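Long-range contacts in capsule biosynthesis protein capD (Bacillus anthracis, PDB 3G9K), which cleaves the poly-gamma-D-glutamate capsule of the anthrax bacillus and joins the fragments by an amide bond to meso-diaminopimelic acid in the peptidoglycan: residues Y53-H61 with Y130-L141; M143-R151 with F160-E168. All blocks are in the same frame, centred on the assembly; numbering follows the deposited sequence.

Interaction 1 (Y53-H61 with Y130-L141); sequences YVLGVVELH and YAEKGFKVDDSL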
ATOM      1  N   TYR A  53       8.904   6.760   6.294  1.00 15.50           N
ATOM      2  CA  TYR A  53      10.361   6.617   6.376  1.00 15.54           C
ATOM      3  C   TYR A  53      10.889   5.395   7.213  1.00 15.59           C
ATOM      4  O   TYR A  53      11.874   4.754   6.854  1.00 14.62           O
ATOM      5  CB  TYR A  53      10.964   7.948   6.849  1.00 15.33           C
ATOM      6  CG  TYR A  53      11.338   8.921   5.753  1.00 15.92           C
ATOM      7  CD1 TYR A  53      10.585  10.050   5.501  1.00 15.32           C
ATOM      8  CD2 TYR A  53      12.497   8.734   5.016  1.00 16.11           C
ATOM      9  CE1 TYR A  53      10.988  10.995   4.496  1.00 16.99           C
ATOM     10  CE2 TYR A  53      12.873   9.615   4.053  1.00 17.21           C
ATOM     11  CZ  TYR A  53      12.117  10.750   3.786  1.00 15.60           C
ATOM     12  OH  TYR A  53      12.547  11.580   2.802  1.00 15.85           O
ATOM     13  N   VAL A  54      10.259   5.081   8.339  1.00 15.80           N
ATOM     14  CA  VAL A  54      10.616   3.913   9.150  1.00 15.18           C
ATOM     15  C   VAL A  54      10.451   2.585   8.368  1.00 15.18           C
ATOM     16  O   VAL A  54      11.345   1.741   8.366  1.00 16.31           O
ATOM     17  CB  VAL A  54       9.790   3.901  10.481  1.00 14.54           C
ATOM     18  CG1 VAL A  54       9.823   2.529  11.133  1.00 15.14           C
ATOM     19  CG2 VAL A  54      10.295   5.034  11.404  1.00 17.75           C
ATOM     20  N   LEU A  55       9.345   2.469   7.649  1.00 14.28           N
ATOM     21  CA  LEU A  55       9.001   1.330   6.812  1.00 14.46           C
ATOM     22  C   LEU A  55      10.060   1.174   5.729  1.00 14.32           C
ATOM     23  O   LEU A  55      10.496   0.045   5.456  1.00 15.57           O
ATOM     24  CB  LEU A  55       7.592   1.477   6.221  1.00 14.14           C
ATOM     25  CG  LEU A  55       6.448   1.178   7.201  1.00 14.68           C
ATOM     26  CD1 LEU A  55       5.164   1.607   6.539  1.00 15.55           C
ATOM     27  CD2 LEU A  55       6.431  -0.285   7.643  1.00 17.17           C
ATOM     28  N   GLY A  56      10.540   2.282   5.167  1.00 14.03           N
ATOM     29  CA  GLY A  56      11.624   2.235   4.159  1.00 14.66           C
ATOM     30  C   GLY A  56      12.902   1.669   4.727  1.00 16.36           C
ATOM     31  O   GLY A  56      13.767   1.106   4.017  1.00 18.35           O
ATOM     32  N   VAL A  57      13.061   1.810   6.034  1.00 15.87           N
ATOM     33  CA  VAL A  57      14.268   1.265   6.685  1.00 14.84           C
ATOM     34  C   VAL A  57      14.085  -0.176   7.167  1.00 16.50           C
ATOM     35  O   VAL A  57      14.914  -1.050   6.911  1.00 18.10           O
ATOM     36  CB  VAL A  57      14.702   2.174   7.864  1.00 15.82           C
ATOM     37  CG1 VAL A  57      15.804   1.502   8.652  1.00 13.90           C
ATOM     38  CG2 VAL A  57      15.161   3.541   7.349  1.00 16.38           C
ATOM     39  N   VAL A  58      13.007  -0.437   7.886  1.00 16.45           N
ATOM     40  CA  VAL A  58      12.841  -1.721   8.562  1.00 17.06           C
ATOM     41  C   VAL A  58      12.045  -2.730   7.735  1.00 16.73           C
ATOM     42  O   VAL A  58      12.060  -3.944   8.028  1.00 18.27           O
ATOM     43  CB  VAL A  58      12.184  -1.535   9.982  1.00 17.83           C
ATOM     44  CG1 VAL A  58      13.006  -0.546  10.841  1.00 15.57           C
ATOM     45  CG2 VAL A  58      10.713  -1.058   9.859  1.00 16.09           C
ATOM     46  N   GLU A  59      11.290  -2.242   6.758  1.00 17.61           N
ATOM     47  CA  GLU A  59      10.530  -3.105   5.874  1.00 17.51           C
ATOM     48  C   GLU A  59      10.973  -2.849   4.426  1.00 17.12           C
ATOM     49  O   GLU A  59      10.162  -2.692   3.537  1.00 16.05           O
ATOM     50  CB  GLU A  59       9.036  -2.856   6.022  1.00 17.96           C
ATOM     51  CG  GLU A  59       8.258  -4.007   5.496  1.00 17.92           C
ATOM     52  CD  GLU A  59       6.767  -3.733   5.436  1.00 20.69           C
ATOM     53  OE1 GLU A  59       6.381  -2.627   5.000  1.00 18.15           O
ATOM     54  OE2 GLU A  59       6.000  -4.635   5.826  1.00 25.73           O
ATOM     55  N   LEU A  60      12.286  -2.805   4.257  1.00 18.54           N
ATOM     56  CA  LEU A  60      12.976  -2.298   3.066  1.00 19.12           C
ATOM     57  C   LEU A  60      12.709  -3.036   1.768  1.00 19.65           C
ATOM     58  O   LEU A  60      12.840  -2.451   0.669  1.00 19.90           O
ATOM     59  CB  LEU A  60      14.477  -2.264   3.369  1.00 19.75           C
ATOM     60  CG  LEU A  60      15.135  -3.629   3.617  1.00 18.96           C
ATOM     61  CD1 LEU A  60      15.965  -3.995   2.330  1.00 20.58           C
ATOM     62  CD2 LEU A  60      16.007  -3.658   4.861  1.00 19.05           C
ATOM     63  N   HIS A  61      12.271  -4.282   1.889  1.00 18.76           N
ATOM     64  CA  HIS A  61      11.882  -5.082   0.716  1.00 17.92           C
ATOM     65  C   HIS A  61      10.658  -4.534   0.066  1.00 16.65           C
ATOM     66  O   HIS A  61      10.482  -4.709  -1.130  1.00 16.61           O
ATOM     67  CB  HIS A  61      11.631  -6.551   1.076  1.00 18.55           C
ATOM     68  CG  HIS A  61      10.730  -6.768   2.252  1.00 18.49           C
ATOM     69  ND1 HIS A  61      11.159  -6.600   3.557  1.00 21.52           N
ATOM     70  CD2 HIS A  61       9.433  -7.122   2.322  1.00 21.26           C
ATOM     71  CE1 HIS A  61      10.160  -6.867   4.376  1.00 20.30           C
ATOM     72  NE2 HIS A  61       9.107  -7.208   3.653  1.00 20.60           N
ATOM     73  N   TYR A 130      17.140   3.845  13.298  1.00 20.25           N
ATOM     74  CA  TYR A 130      17.090   2.434  12.874  1.00 20.13           C
ATOM     75  C   TYR A 130      18.093   2.114  11.778  1.00 19.86           C
ATOM     76  O   TYR A 130      18.679   1.042  11.798  1.00 19.54           O
ATOM     77  CB  TYR A 130      15.678   2.010  12.434  1.00 20.41           C
ATOM     78  CG  TYR A 130      14.647   1.965  13.546  1.00 20.45           C
ATOM     79  CD1 TYR A 130      14.828   1.160  14.676  1.00 23.10           C
ATOM     80  CD2 TYR A 130      13.465   2.679  13.445  1.00 21.86           C
ATOM     81  CE1 TYR A 130      13.877   1.114  15.692  1.00 21.15           C
ATOM     82  CE2 TYR A 130      12.527   2.639  14.439  1.00 20.97           C
ATOM     83  CZ  TYR A 130      12.731   1.859  15.567  1.00 23.28           C
ATOM     84  OH  TYR A 130      11.775   1.836  16.566  1.00 25.14           O
ATOM     85  N   ALA A 131      18.348   3.058  10.873  1.00 20.61           N
ATOM     86  CA  ALA A 131      19.411   2.889   9.860  1.00 20.74           C
ATOM     87  C   ALA A 131      20.793   2.813  10.543  1.00 21.85           C
ATOM     88  O   ALA A 131      21.560   1.914  10.287  1.00 21.28           O
ATOM     89  CB  ALA A 131      19.387   4.027   8.846  1.00 20.20           C
ATOM     90  N   GLU A 132      21.055   3.748  11.447  1.00 23.29           N
ATOM     91  CA  GLU A 132      22.384   3.935  12.003  1.00 24.48           C
ATOM     92  C   GLU A 132      22.663   2.961  13.127  1.00 25.27           C
ATOM     93  O   GLU A 132      23.749   2.376  13.175  1.00 24.46           O
ATOM     94  CB  GLU A 132      22.554   5.338  12.569  1.00 25.26           C
ATOM     95  CG  GLU A 132      23.979   5.646  12.959  1.00 28.99           C
ATOM     96  CD  GLU A 132      24.667   6.565  11.967  1.00 37.10           C
ATOM     97  OE1 GLU A 132      24.242   7.747  11.897  1.00 42.04           O
ATOM     98  OE2 GLU A 132      25.632   6.115  11.275  1.00 38.96           O
ATOM     99  N   LYS A 133      21.686   2.820  14.033  1.00 25.61           N
ATOM    100  CA  LYS A 133      21.826   1.946  15.193  1.00 27.09           C
ATOM    101  C   LYS A 133      21.398   0.513  14.911  1.00 26.92           C
ATOM    102  O   LYS A 133      21.868  -0.403  15.569  1.00 27.66           O
ATOM    103  CB  LYS A 133      21.044   2.500  16.385  1.00 28.06           C
ATOM    104  CG  LYS A 133      21.342   3.953  16.735  1.00 30.85           C
ATOM    105  CD  LYS A 133      22.737   4.166  17.210  1.00 34.88           C
ATOM    106  CE  LYS A 133      22.950   5.599  17.711  1.00 35.27           C
ATOM    107  NZ  LYS A 133      22.201   5.896  18.995  1.00 39.99           N
ATOM    108  N   GLY A 134      20.464   0.319  13.976  1.00 26.32           N
ATOM    109  CA  GLY A 134      20.052  -1.018  13.587  1.00 25.55           C
ATOM    110  C   GLY A 134      18.671  -1.371  14.098  1.00 24.40           C
ATOM    111  O   GLY A 134      18.072  -0.625  14.864  1.00 23.05           O
ATOM    112  N   PHE A 135      18.163  -2.508  13.626  1.00 24.45           N
ATOM    113  CA  PHE A 135      16.908  -3.082  14.116  1.00 25.03           C
ATOM    114  C   PHE A 135      16.978  -4.597  13.967  1.00 25.30           C
ATOM    115  O   PHE A 135      17.765  -5.110  13.191  1.00 24.52           O
ATOM    116  CB  PHE A 135      15.715  -2.540  13.325  1.00 23.99           C
ATOM    117  CG  PHE A 135      15.636  -3.070  11.945  1.00 23.45           C
ATOM    118  CD1 PHE A 135      14.765  -4.116  11.627  1.00 25.22           C
ATOM    119  CD2 PHE A 135      16.429  -2.540  10.949  1.00 23.07           C
ATOM    120  CE1 PHE A 135      14.698  -4.624  10.349  1.00 22.28           C
ATOM    121  CE2 PHE A 135      16.365  -3.042   9.671  1.00 21.92           C
ATOM    122  CZ  PHE A 135      15.517  -4.108   9.377  1.00 21.45           C
ATOM    123  N   LYS A 136      16.172  -5.315  14.740  1.00 26.87           N
ATOM    124  CA  LYS A 136      16.205  -6.775  14.721  1.00 28.30           C
ATOM    125  C   LYS A 136      15.444  -7.282  13.523  1.00 28.94           C
ATOM    126  O   LYS A 136      14.259  -6.962  13.360  1.00 27.82           O
ATOM    127  CB  LYS A 136      15.592  -7.357  16.002  1.00 29.19           C
ATOM    128  CG  LYS A 136      16.645  -7.599  17.109  1.00 31.29           C
ATOM    129  CD  LYS A 136      16.062  -8.461  18.273  1.00 32.73           C
ATOM    130  CE  LYS A 136      15.785  -9.934  17.852  1.00 36.72           C
ATOM    131  NZ  LYS A 136      14.911 -10.727  18.785  1.00 38.02           N
ATOM    132  N   VAL A 137      16.102  -8.064  12.679  1.00 29.28           N
ATOM    133  CA  VAL A 137      15.414  -8.565  11.497  1.00 30.73           C
ATOM    134  C   VAL A 137      14.413  -9.633  11.938  1.00 31.18           C
ATOM    135  O   VAL A 137      14.607 -10.290  12.965  1.00 31.22           O
ATOM    136  CB  VAL A 137      16.379  -9.015  10.333  1.00 30.86           C
ATOM    137  CG1 VAL A 137      17.713  -8.262  10.373  1.00 29.68           C
ATOM    138  CG2 VAL A 137      16.610 -10.477  10.311  1.00 30.15           C
ATOM    139  N   ASP A 138      13.312  -9.731  11.204  1.00 32.52           N
ATOM    140  CA  ASP A 138      12.276 -10.727  11.468  1.00 33.27           C
ATOM    141  C   ASP A 138      12.304 -11.847  10.443  1.00 34.23           C
ATOM    142  O   ASP A 138      13.059 -11.809   9.464  1.00 33.78           O
ATOM    143  CB  ASP A 138      10.878 -10.079  11.512  1.00 33.95           C
ATOM    144  CG  ASP A 138      10.497  -9.360  10.230  1.00 36.05           C
ATOM    145  OD1 ASP A 138      11.260  -9.342   9.255  1.00 41.34           O
ATOM    146  OD2 ASP A 138       9.409  -8.772  10.202  1.00 41.00           O
ATOM    147  N   ASP A 139      11.452 -12.842  10.670  1.00 34.49           N
ATOM    148  CA  ASP A 139      11.344 -13.991   9.779  1.00 34.75           C
ATOM    149  C   ASP A 139      10.954 -13.621   8.353  1.00 33.91           C
ATOM    150  O   ASP A 139      11.382 -14.279   7.411  1.00 34.23           O
ATOM    151  CB  ASP A 139      10.353 -15.007  10.360  1.00 35.58           C
ATOM    152  CG  ASP A 139      10.844 -15.602  11.680  1.00 38.93           C
ATOM    153  OD1 ASP A 139      11.829 -16.385  11.665  1.00 40.69           O
ATOM    154  OD2 ASP A 139      10.252 -15.268  12.740  1.00 44.35           O
ATOM    155  N   SER A 140      10.152 -12.579   8.186  1.00 32.41           N
ATOM    156  CA  SER A 140       9.685 -12.210   6.857  1.00 31.90           C
ATOM    157  C   SER A 140      10.772 -11.538   5.978  1.00 30.13           C
ATOM    158  O   SER A 140      10.814 -11.731   4.762  1.00 29.04           O
ATOM    159  CB  SER A 140       8.508 -11.274   6.986  1.00 32.20           C
ATOM    160  OG  SER A 140       8.879 -10.190   7.835  1.00 36.79           O
ATOM    161  N   LEU A 141      11.611 -10.718   6.579  1.00 28.41           N
ATOM    162  CA  LEU A 141      12.718 -10.120   5.831  1.00 28.14           C
ATOM    163  C   LEU A 141      13.742 -11.208   5.452  1.00 27.57           C
ATOM    164  O   LEU A 141      14.219 -11.235   4.319  1.00 26.40           O
ATOM    165  CB  LEU A 141      13.386  -8.995   6.617  1.00 27.48           C
ATOM    166  CG  LEU A 141      14.607  -8.346   5.938  1.00 27.58           C
ATOM    167  CD1 LEU A 141      14.271  -7.826   4.557  1.00 26.45           C
ATOM    168  CD2 LEU A 141      15.209  -7.244   6.794  1.00 26.70           C
TER
HETATM  169  O   HOH W   1      11.265  -6.485   7.980  1.00 37.58           O

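Interaction 2 (M143-R151 with F160-E168); sequences MRLDLAKPR and FYPNGEPIE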
HETATM    1  N   MSE A 143      13.150 -14.410   4.870  1.00 33.55           N
HETATM    2  CA  MSE A 143      12.549 -15.181   3.782  1.00 33.58           C
HETATM    3  C   MSE A 143      12.471 -14.398   2.460  1.00 33.01           C
HETATM    4  O   MSE A 143      12.673 -14.963   1.386  1.00 32.49           O
HETATM    5  CB  MSE A 143      11.173 -15.702   4.193  1.00 33.81           C
HETATM    6  CG  MSE A 143      10.417 -16.372   3.064  1.00 35.64           C
HETATM    7 SE   MSE A 143       9.253 -15.119   2.171  0.50 37.52          SE
HETATM    8  CE  MSE A 143       7.659 -15.588   3.184  1.00 37.60           C
ATOM      9  N   ARG A 144      12.096 -13.126   2.513  1.00 27.44           N
ATOM     10  CA  ARG A 144      12.158 -12.268   1.355  1.00 27.49           C
ATOM     11  C   ARG A 144      13.538 -12.226   0.703  1.00 25.83           C
ATOM     12  O   ARG A 144      13.642 -12.292  -0.530  1.00 25.72           O
ATOM     13  CB  ARG A 144      11.737 -10.856   1.743  1.00 27.73           C
ATOM     14  CG  ARG A 144      10.227 -10.710   1.782  1.00 29.89           C
ATOM     15  CD  ARG A 144       9.707 -10.472   0.404  1.00 37.50           C
ATOM     16  NE  ARG A 144       8.374 -11.018   0.239  1.00 41.16           N
ATOM     17  CZ  ARG A 144       8.093 -12.270  -0.113  1.00 43.19           C
ATOM     18  NH1 ARG A 144       9.053 -13.147  -0.359  1.00 45.55           N
ATOM     19  NH2 ARG A 144       6.827 -12.651  -0.219  1.00 42.22           N
ATOM     20  N   LEU A 145      14.568 -12.088   1.523  1.00 24.59           N
ATOM     21  CA  LEU A 145      15.937 -12.070   1.032  1.00 25.00           C
ATOM     22  C   LEU A 145      16.294 -13.428   0.408  1.00 25.92           C
ATOM     23  O   LEU A 145      16.887 -13.496  -0.683  1.00 25.58           O
ATOM     24  CB  LEU A 145      16.908 -11.741   2.158  1.00 24.15           C
ATOM     25  CG  LEU A 145      16.994 -10.258   2.546  1.00 22.34           C
ATOM     26  CD1 LEU A 145      17.710 -10.079   3.841  1.00 17.96           C
ATOM     27  CD2 LEU A 145      17.709  -9.502   1.431  1.00 20.07           C
ATOM     28  N   ASP A 146      15.903 -14.500   1.100  1.00 25.98           N
ATOM     29  CA  ASP A 146      16.128 -15.852   0.618  1.00 25.73           C
ATOM     30  C   ASP A 146      15.558 -16.038  -0.770  1.00 24.75           C
ATOM     31  O   ASP A 146      16.283 -16.407  -1.686  1.00 25.62           O
ATOM     32  CB  ASP A 146      15.526 -16.881   1.599  1.00 26.48           C
ATOM     33  CG  ASP A 146      15.715 -18.293   1.111  1.00 29.06           C
ATOM     34  OD1 ASP A 146      16.743 -18.879   1.443  1.00 28.54           O
ATOM     35  OD2 ASP A 146      14.874 -18.768   0.325  1.00 30.20           O
ATOM     36  N   LEU A 147      14.274 -15.739  -0.950  1.00 24.83           N
ATOM     37  CA  LEU A 147      13.610 -15.884  -2.220  1.00 23.68           C
ATOM     38  C   LEU A 147      14.125 -14.950  -3.307  1.00 24.54           C
ATOM     39  O   LEU A 147      14.020 -15.293  -4.504  1.00 23.43           O
ATOM     40  CB  LEU A 147      12.106 -15.668  -2.093  1.00 25.08           C
ATOM     41  CG  LEU A 147      11.387 -16.691  -1.206  1.00 25.18           C
ATOM     42  CD1 LEU A 147       9.882 -16.376  -1.125  1.00 28.36           C
ATOM     43  CD2 LEU A 147      11.668 -18.116  -1.698  1.00 27.16           C
ATOM     44  N   ALA A 148      14.642 -13.780  -2.910  1.00 23.45           N
ATOM     45  CA  ALA A 148      15.147 -12.808  -3.882  1.00 23.12           C
ATOM     46  C   ALA A 148      16.596 -13.071  -4.288  1.00 22.49           C
ATOM     47  O   ALA A 148      17.068 -12.517  -5.278  1.00 22.49           O
ATOM     48  CB  ALA A 148      15.001 -11.350  -3.335  1.00 22.92           C
ATOM     49  N   LYS A 149      17.322 -13.868  -3.517  1.00 23.12           N
ATOM     50  CA  LYS A 149      18.763 -13.990  -3.701  1.00 23.37           C
ATOM     51  C   LYS A 149      19.160 -14.281  -5.161  1.00 23.96           C
ATOM     52  O   LYS A 149      20.150 -13.704  -5.661  1.00 23.34           O
ATOM     53  CB  LYS A 149      19.298 -15.029  -2.734  1.00 23.78           C
ATOM     54  CG  LYS A 149      20.809 -15.230  -2.681  1.00 24.07           C
ATOM     55  CD  LYS A 149      21.140 -16.320  -1.692  1.00 25.26           C
ATOM     56  CE  LYS A 149      22.633 -16.722  -1.786  1.00 26.33           C
ATOM     57  NZ  LYS A 149      23.045 -16.934  -3.222  1.00 30.25           N
ATOM     58  N   PRO A 150      18.448 -15.208  -5.836  1.00 23.74           N
ATOM     59  CA  PRO A 150      18.765 -15.452  -7.267  1.00 24.03           C
ATOM     60  C   PRO A 150      18.683 -14.243  -8.202  1.00 23.65           C
ATOM     61  O   PRO A 150      19.482 -14.122  -9.162  1.00 23.64           O
ATOM     62  CB  PRO A 150      17.701 -16.492  -7.669  1.00 24.10           C
ATOM     63  CG  PRO A 150      17.510 -17.304  -6.385  1.00 24.70           C
ATOM     64  CD  PRO A 150      17.439 -16.180  -5.355  1.00 24.13           C
ATOM     65  N   ARG A 151      17.697 -13.385  -7.968  1.00 23.18           N
ATOM     66  CA  ARG A 151      17.513 -12.197  -8.760  1.00 22.65           C
ATOM     67  C   ARG A 151      18.459 -11.033  -8.345  1.00 23.19           C
ATOM     68  O   ARG A 151      18.876 -10.267  -9.213  1.00 23.79           O
ATOM     69  CB  ARG A 151      16.061 -11.757  -8.679  1.00 23.15           C
ATOM     70  CG  ARG A 151      15.648 -10.736  -9.683  1.00 23.04           C
ATOM     71  CD  ARG A 151      14.139 -10.572  -9.699  1.00 22.72           C
ATOM     72  NE  ARG A 151      13.606 -10.411  -8.343  1.00 23.51           N
ATOM     73  CZ  ARG A 151      13.544  -9.246  -7.689  1.00 24.08           C
ATOM     74  NH1 ARG A 151      13.929  -8.125  -8.266  1.00 22.02           N
ATOM     75  NH2 ARG A 151      13.060  -9.213  -6.454  1.00 23.37           N
ATOM     76  N   PHE A 160      23.054  -7.597   3.846  1.00 22.97           N
ATOM     77  CA  PHE A 160      21.822  -8.378   3.815  1.00 24.12           C
ATOM     78  C   PHE A 160      22.058  -9.872   3.696  1.00 24.74           C
ATOM     79  O   PHE A 160      21.144 -10.659   3.950  1.00 25.62           O
ATOM     80  CB  PHE A 160      20.968  -7.951   2.625  1.00 23.43           C
ATOM     81  CG  PHE A 160      20.664  -6.489   2.614  1.00 22.61           C
ATOM     82  CD1 PHE A 160      19.766  -5.948   3.534  1.00 23.15           C
ATOM     83  CD2 PHE A 160      21.271  -5.648   1.696  1.00 22.60           C
ATOM     84  CE1 PHE A 160      19.478  -4.593   3.519  1.00 20.43           C
ATOM     85  CE2 PHE A 160      20.990  -4.294   1.675  1.00 21.50           C
ATOM     86  CZ  PHE A 160      20.055  -3.770   2.571  1.00 21.25           C
ATOM     87  N   TYR A 161      23.264 -10.246   3.251  1.00 25.87           N
ATOM     88  CA  TYR A 161      23.652 -11.650   3.067  1.00 26.53           C
ATOM     89  C   TYR A 161      24.991 -11.919   3.722  1.00 28.17           C
ATOM     90  O   TYR A 161      25.932 -12.247   3.043  1.00 30.12           O
ATOM     91  CB  TYR A 161      23.730 -12.016   1.597  1.00 25.30           C
ATOM     92  CG  TYR A 161      22.426 -11.919   0.847  1.00 23.43           C
ATOM     93  CD1 TYR A 161      22.066 -10.728   0.211  1.00 24.91           C
ATOM     94  CD2 TYR A 161      21.538 -12.989   0.794  1.00 23.73           C
ATOM     95  CE1 TYR A 161      20.887 -10.622  -0.490  1.00 23.37           C
ATOM     96  CE2 TYR A 161      20.320 -12.895   0.082  1.00 22.77           C
ATOM     97  CZ  TYR A 161      20.000 -11.699  -0.545  1.00 22.20           C
ATOM     98  OH  TYR A 161      18.815 -11.556  -1.262  1.00 20.24           O
ATOM     99  N   PRO A 162      25.062 -11.806   5.050  1.00 30.05           N
ATOM    100  CA  PRO A 162      26.278 -12.070   5.821  1.00 31.56           C
ATOM    101  C   PRO A 162      26.777 -13.510   5.640  1.00 32.97           C
ATOM    102  O   PRO A 162      26.007 -14.463   5.788  1.00 33.17           O
ATOM    103  CB  PRO A 162      25.814 -11.857   7.265  1.00 31.79           C
ATOM    104  CG  PRO A 162      24.659 -10.999   7.155  1.00 31.46           C
ATOM    105  CD  PRO A 162      23.951 -11.457   5.945  1.00 29.88           C
ATOM    106  N   ASN A 163      28.056 -13.650   5.313  1.00 34.51           N
ATOM    107  CA  ASN A 163      28.644 -14.947   4.978  1.00 35.23           C
ATOM    108  C   ASN A 163      27.900 -15.668   3.851  1.00 35.99           C
ATOM    109  O   ASN A 163      27.874 -16.893   3.807  1.00 36.83           O
ATOM    110  CB  ASN A 163      28.742 -15.830   6.232  1.00 36.14           C
ATOM    111  CG  ASN A 163      29.788 -15.330   7.220  1.00 37.75           C
ATOM    112  OD1 ASN A 163      30.977 -15.248   6.897  1.00 43.77           O
ATOM    113  ND2 ASN A 163      29.354 -15.011   8.429  1.00 39.68           N
ATOM    114  N   GLY A 164      27.280 -14.898   2.955  1.00 35.68           N
ATOM    115  CA  GLY A 164      26.653 -15.431   1.753  1.00 35.22           C
ATOM    116  C   GLY A 164      25.211 -15.863   1.863  1.00 34.79           C
ATOM    117  O   GLY A 164      24.584 -16.164   0.843  1.00 35.51           O
ATOM    118  N   GLU A 165      24.675 -15.884   3.083  1.00 34.89           N
ATOM    119  CA  GLU A 165      23.310 -16.333   3.340  1.00 34.32           C
ATOM    120  C   GLU A 165      22.453 -15.181   3.877  1.00 33.41           C
ATOM    121  O   GLU A 165      22.984 -14.263   4.484  1.00 32.48           O
ATOM    122  CB  GLU A 165      23.332 -17.476   4.353  1.00 35.25           C
ATOM    123  CG  GLU A 165      24.155 -18.709   3.899  1.00 36.19           C
ATOM    124  CD  GLU A 165      23.443 -19.533   2.865  1.00 40.80           C
ATOM    125  OE1 GLU A 165      22.332 -20.012   3.156  1.00 42.87           O
ATOM    126  OE2 GLU A 165      23.981 -19.702   1.742  1.00 45.99           O
ATOM    127  N   PRO A 166      21.124 -15.239   3.666  1.00 32.66           N
ATOM    128  CA  PRO A 166      20.214 -14.195   4.184  1.00 32.75           C
ATOM    129  C   PRO A 166      20.393 -13.947   5.665  1.00 32.53           C
ATOM    130  O   PRO A 166      20.434 -14.912   6.422  1.00 31.91           O
ATOM    131  CB  PRO A 166      18.822 -14.778   3.963  1.00 32.46           C
ATOM    132  CG  PRO A 166      18.980 -15.835   2.927  1.00 33.24           C
ATOM    133  CD  PRO A 166      20.413 -16.293   2.931  1.00 32.61           C
ATOM    134  N   ILE A 167      20.460 -12.673   6.079  1.00 32.15           N
ATOM    135  CA  ILE A 167      20.608 -12.322   7.495  1.00 32.37           C
ATOM    136  C   ILE A 167      19.475 -12.987   8.268  1.00 32.83           C
ATOM    137  O   ILE A 167      18.327 -13.018   7.809  1.00 32.00           O
ATOM    138  CB  ILE A 167      20.681 -10.769   7.733  1.00 31.79           C
ATOM    139  CG1 ILE A 167      20.985 -10.459   9.202  1.00 30.69           C
ATOM    140  CG2 ILE A 167      19.400 -10.082   7.274  1.00 29.18           C
ATOM    141  CD1 ILE A 167      21.347  -8.993   9.503  1.00 31.50           C
ATOM    142  N   GLU A 168      19.817 -13.570   9.411  1.00 34.68           N
ATOM    143  CA  GLU A 168      18.900 -14.469  10.141  1.00 35.47           C
ATOM    144  C   GLU A 168      17.980 -13.685  11.055  1.00 35.66           C
ATOM    145  O   GLU A 168      18.352 -12.647  11.588  1.00 36.13           O
ATOM    146  CB  GLU A 168      19.687 -15.520  10.962  1.00 35.71           C
ATOM    147  CG  GLU A 168      20.609 -16.361  10.111  1.00 36.97           C
ATOM    148  CD  GLU A 168      21.271 -17.494  10.862  1.00 38.51           C
ATOM    149  OE1 GLU A 168      22.033 -17.239  11.835  1.00 41.84           O
ATOM    150  OE2 GLU A 168      21.044 -18.655  10.448  1.00 42.90           O
TER

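Interaction 1 (Y53-H61 with Y130-L141)
The C-terminal end of helix 44-58 packs here on the linker that runs from helix 120-133 through the short strand 135-136 to helix 139-152, with Val57 and Val58 meeting Tyr130, Ala131 and Phe135. The Phe135 ring lies across the helix end: Val58 CA sits over one face, 3.9 Å from the ring centroid and 20° off its normal, a backbone CH-pi contact. With Val58 CG1 turned anti to the carbonyl carbon and beside the backbone N (chi1 -56°), this methyl is carried to Phe135 CG at 3.8 Å and also touches Tyr130 CB, filling the corner between the two aromatic side chains. Val57 points CG1 at the end of helix 120-133, 3.7 Å from Ala131 N, its side chain crossing that of Tyr130 at about a right angle. Beyond the helix end, Leu60 CD2 meets Leu141 CD2 at 4.2 Å, and Leu141 CD1 lies 3.5 Å from His61 ND1, a buried nitrogen without a polar partner in the model.

No direct hydrogen bond joins the segments; a water does so, donating to Val58 O (2.7 Å) and to Asp138 OD1. The same carboxylate oxygen accepts from Leu141 N at 3.0 Å, from above the carboxylate plane. Leu29 of helix 28-39 and Leu173 of strand 172-173 also pack on Phe135, while the other chain of CapD covers Leu60 and His61. The arrangement is a helix-turn-strand-helix connection whose last helix starts at the Asp138 N-cap, in the larger chain of this gamma-glutamyltransferase-family (Ntn clan) enzyme.

Interaction 2 (M143-R151 with F160-E168)
Tyr161 supplies the one direct hydrogen bond between residues 143-151 and 160-168: its OH donates to Leu145 O over 2.8 Å. The phenol approaches at a C=O...donor angle of 118°, 31° out of the carbonyl plane. Leu145 O also takes the backbone N-H of Lys149, though weakly, so the phenol shares an oxygen already used within the helix.

Apolar packing centres on Leu145, whose two methyls meet different parts of the loop. CD1 comes to 3.5 Å from Phe160 O and also touches Ile167 CG2; CD2 lies 3.7 Å from Tyr161 CZ and against Phe160 CB. Pro166 meets the helix with CB and CG: CG is 3.7 Å from Asp146 CA, and CB touches Leu145 CB.

The aliphatic part of Lys149 makes the third group of contacts. Extended from the backbone with CG anti to N (chi1 -175°), it runs obliquely past the tyrosine, CG 3.7 Å from Tyr161 CE2. The extended chain brings CE to 3.3 Å from Gly164 O, and the bend at the last torsion turns only NZ. Lys149 NZ and Glu165 OE2 stay 5.8 Å apart, so any attraction between them is probably weak.

Within the loop, Ile167 N bonds to Phe160 O, closing its base. Thr142 OG1, on the same helix, adds a second tie to Ile167 O, and Phe24 of the other CapD chain packs on Leu145 and Ala148. The loop leads from helix 139-152 to strand 172-173, where Leu173 backs both Phe160 and Ile167.

In the fold
Interactions 1 and 2 follow one another along the chain, their centres 14 Å apart on the same side of the chain's centre. Helix 139-152 belongs to both: its first turn takes part in interaction 1, and the turns after it carry interaction 2. The two touch directly where Leu60 meets Phe160, His61 meets Arg144 and Val137 meets Ile167. Leu173 of strand 172-173, which pairs antiparallel with strand 135-136, packs against residues of both. Together they pack helix 139-152 against the end of helix 44-58 at its start and against its own following loop farther along. The other CapD chain reaches both contacts, so this helical region forms part of the interface within the two-chain enzyme.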